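Side-chain contact in D-glucosaminate-6-phosphate ammonia lyase (Salmonella typhimurium, PDB 7LCE), which belongs to the pyridoxal-phosphate-dependent aminotransferase-like superfamily and carries pyridoxal phosphate bound to a lysine: residues L11-N16 against M353-A358. Sequence-based numbering, arbitrary orientation.
Sequences LKKVIN and MALIVA
I15 of the N-terminal strand packs against L355 and I356 of the C-terminal helix 352-365, an example of how the two ends of a PLP-dependent, aminotransferase-like chain can be joined largely through apolar side-chain contacts. Strand 13-17 pairs in parallel with strand 327-331, and the segments 13-16 and 353-358 run nearly square to each other, at 99°, their axes 9.9 Å apart at the closest. The apolar contact divides between the two branches of I15. Its long arm, with CG1 anti to the carbonyl carbon (chi1 -58°) and the arm extended beyond it, brings I15 CD1 to 3.8 Å from L355 CB, the two side chains crossing at about a right angle. The short branch serves the other neighbour, I15 CG2 lying 3.8 Å from I356 CD1 as the side chains slide past each other in opposite directions. I327 also touches I15, and I329 touches I356, so strand 327-331 adjoins both partners. The charged residue contributes through its aliphatic part: K13 is extended as far as CE and bends at the last torsion, its NZ making a weak, long ion pair with E352, at the start of the helix. One bond back from that ammonium group, K13 CE lies 4.1 Å from L355 CD1.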
loop_
_atom_site.group_PDB
_atom_site.type_symbol
_atom_site.label_atom_id
_atom_site.label_comp_id
_atom_site.label_asym_id
_atom_site.label_seq_id
_atom_site.Cartn_x
_atom_site.Cartn_y
_atom_site.Cartn_z
ATOM N N LEU A 11 -40.864 -40.046 -11.767
ATOM C CA LEU A 11 -39.480 -40.460 -11.612
ATOM C C LEU A 11 -39.403 -41.973 -11.441
ATOM O O LEU A 11 -40.411 -42.659 -11.253
ATOM C CB LEU A 11 -38.837 -39.745 -10.416
ATOM C CG LEU A 11 -38.944 -38.217 -10.447
ATOM C CD1 LEU A 11 -38.295 -37.592 -9.222
ATOM C CD2 LEU A 11 -38.344 -37.648 -11.720
ATOM N N LYS A 12 -38.182 -42.492 -11.521
ATOM C CA LYS A 12 -37.962 -43.928 -11.453
ATOM C C LYS A 12 -37.986 -44.427 -10.014
ATOM O O LYS A 12 -37.557 -43.738 -9.084
ATOM C CB LYS A 12 -36.618 -44.298 -12.079
ATOM C CG LYS A 12 -36.425 -43.817 -13.496
ATOM C CD LYS A 12 -35.005 -44.088 -13.953
ATOM C CE LYS A 12 -34.985 -45.112 -15.065
ATOM N NZ LYS A 12 -33.605 -45.337 -15.577
ATOM N N LYS A 13 -38.497 -45.642 -9.838
ATOM C CA LYS A 13 -38.326 -46.334 -8.570
ATOM C C LYS A 13 -36.874 -46.770 -8.437
ATOM O O LYS A 13 -36.326 -47.417 -9.336
ATOM C CB LYS A 13 -39.261 -47.539 -8.486
ATOM C CG LYS A 13 -39.041 -48.411 -7.266
ATOM C CD LYS A 13 -40.038 -49.556 -7.209
ATOM C CE LYS A 13 -39.749 -50.460 -6.023
ATOM N NZ LYS A 13 -39.818 -49.703 -4.740
ATOM N N VAL A 14 -36.245 -46.418 -7.320
ATOM C CA VAL A 14 -34.822 -46.658 -7.109
ATOM C C VAL A 14 -34.651 -47.759 -6.073
ATOM O O VAL A 14 -35.306 -47.742 -5.023
ATOM C CB VAL A 14 -34.097 -45.374 -6.667
ATOM C CG1 VAL A 14 -32.625 -45.655 -6.430
ATOM C CG2 VAL A 14 -34.280 -44.279 -7.704
ATOM N N ILE A 15 -33.768 -48.710 -6.367
ATOM C CA ILE A 15 -33.370 -49.748 -5.425
ATOM C C ILE A 15 -31.894 -49.543 -5.122
ATOM O O ILE A 15 -31.049 -49.657 -6.019
ATOM C CB ILE A 15 -33.620 -51.158 -5.979
ATOM C CG1 ILE A 15 -35.092 -51.340 -6.343
ATOM C CG2 ILE A 15 -33.190 -52.210 -4.966
ATOM C CD1 ILE A 15 -35.425 -52.737 -6.814
ATOM N N ASN A 16 -31.584 -49.259 -3.863
ATOM C CA ASN A 16 -30.232 -48.913 -3.452
ATOM C C ASN A 16 -29.549 -50.146 -2.885
ATOM O O ASN A 16 -29.998 -50.705 -1.879
ATOM C CB ASN A 16 -30.246 -47.790 -2.417
ATOM C CG ASN A 16 -28.863 -47.232 -2.144
ATOM O OD1 ASN A 16 -27.850 -47.895 -2.380
ATOM N ND2 ASN A 16 -28.813 -46.007 -1.634
ATOM N N MET A 353 -35.116 -57.196 -3.051
ATOM C CA MET A 353 -34.148 -58.224 -3.426
ATOM C C MET A 353 -34.687 -59.104 -4.543
ATOM O O MET A 353 -33.957 -59.447 -5.481
ATOM C CB MET A 353 -33.768 -59.070 -2.211
ATOM C CG MET A 353 -32.622 -58.492 -1.409
ATOM S SD MET A 353 -31.083 -58.579 -2.348
ATOM C CE MET A 353 -30.008 -57.558 -1.345
ATOM N N ALA A 354 -35.967 -59.475 -4.465
ATOM C CA ALA A 354 -36.560 -60.282 -5.523
ATOM C C ALA A 354 -36.582 -59.525 -6.843
ATOM O O ALA A 354 -36.432 -60.129 -7.911
ATOM C CB ALA A 354 -37.974 -60.709 -5.131
ATOM N N LEU A 355 -36.771 -58.205 -6.787
ATOM C CA LEU A 355 -36.802 -57.406 -8.006
ATOM C C LEU A 355 -35.437 -57.374 -8.684
ATOM O O LEU A 355 -35.351 -57.402 -9.918
ATOM C CB LEU A 355 -37.273 -55.989 -7.680
ATOM C CG LEU A 355 -38.678 -55.898 -7.086
ATOM C CD1 LEU A 355 -39.004 -54.470 -6.674
ATOM C CD2 LEU A 355 -39.702 -56.423 -8.079
ATOM N N ILE A 356 -34.358 -57.332 -7.895
ATOM C CA ILE A 356 -33.016 -57.294 -8.473
ATOM C C ILE A 356 -32.722 -58.582 -9.229
ATOM O O ILE A 356 -32.128 -58.560 -10.315
ATOM C CB ILE A 356 -31.963 -57.024 -7.381
ATOM C CG1 ILE A 356 -32.222 -55.677 -6.707
ATOM C CG2 ILE A 356 -30.565 -57.053 -7.970
ATOM C CD1 ILE A 356 -31.218 -55.334 -5.626
ATOM N N VAL A 357 -33.136 -59.725 -8.674
ATOM C CA VAL A 357 -32.924 -60.994 -9.363
ATOM C C VAL A 357 -33.730 -61.036 -10.655
ATOM O O VAL A 357 -33.264 -61.555 -11.677
ATOM C CB VAL A 357 -33.278 -62.171 -8.437
ATOM C CG1 VAL A 357 -32.907 -63.486 -9.093
ATOM C CG2 VAL A 357 -32.572 -62.026 -7.099
ATOM N N ALA A 358 -34.945 -60.484 -10.634
ATOM C CA ALA A 358 -35.767 -60.462 -11.838
ATOM C C ALA A 358 -35.129 -59.608 -12.928
ATOM O O ALA A 358 -35.107 -60.002 -14.100
ATOM C CB ALA A 358 -37.170 -59.952 -11.508
#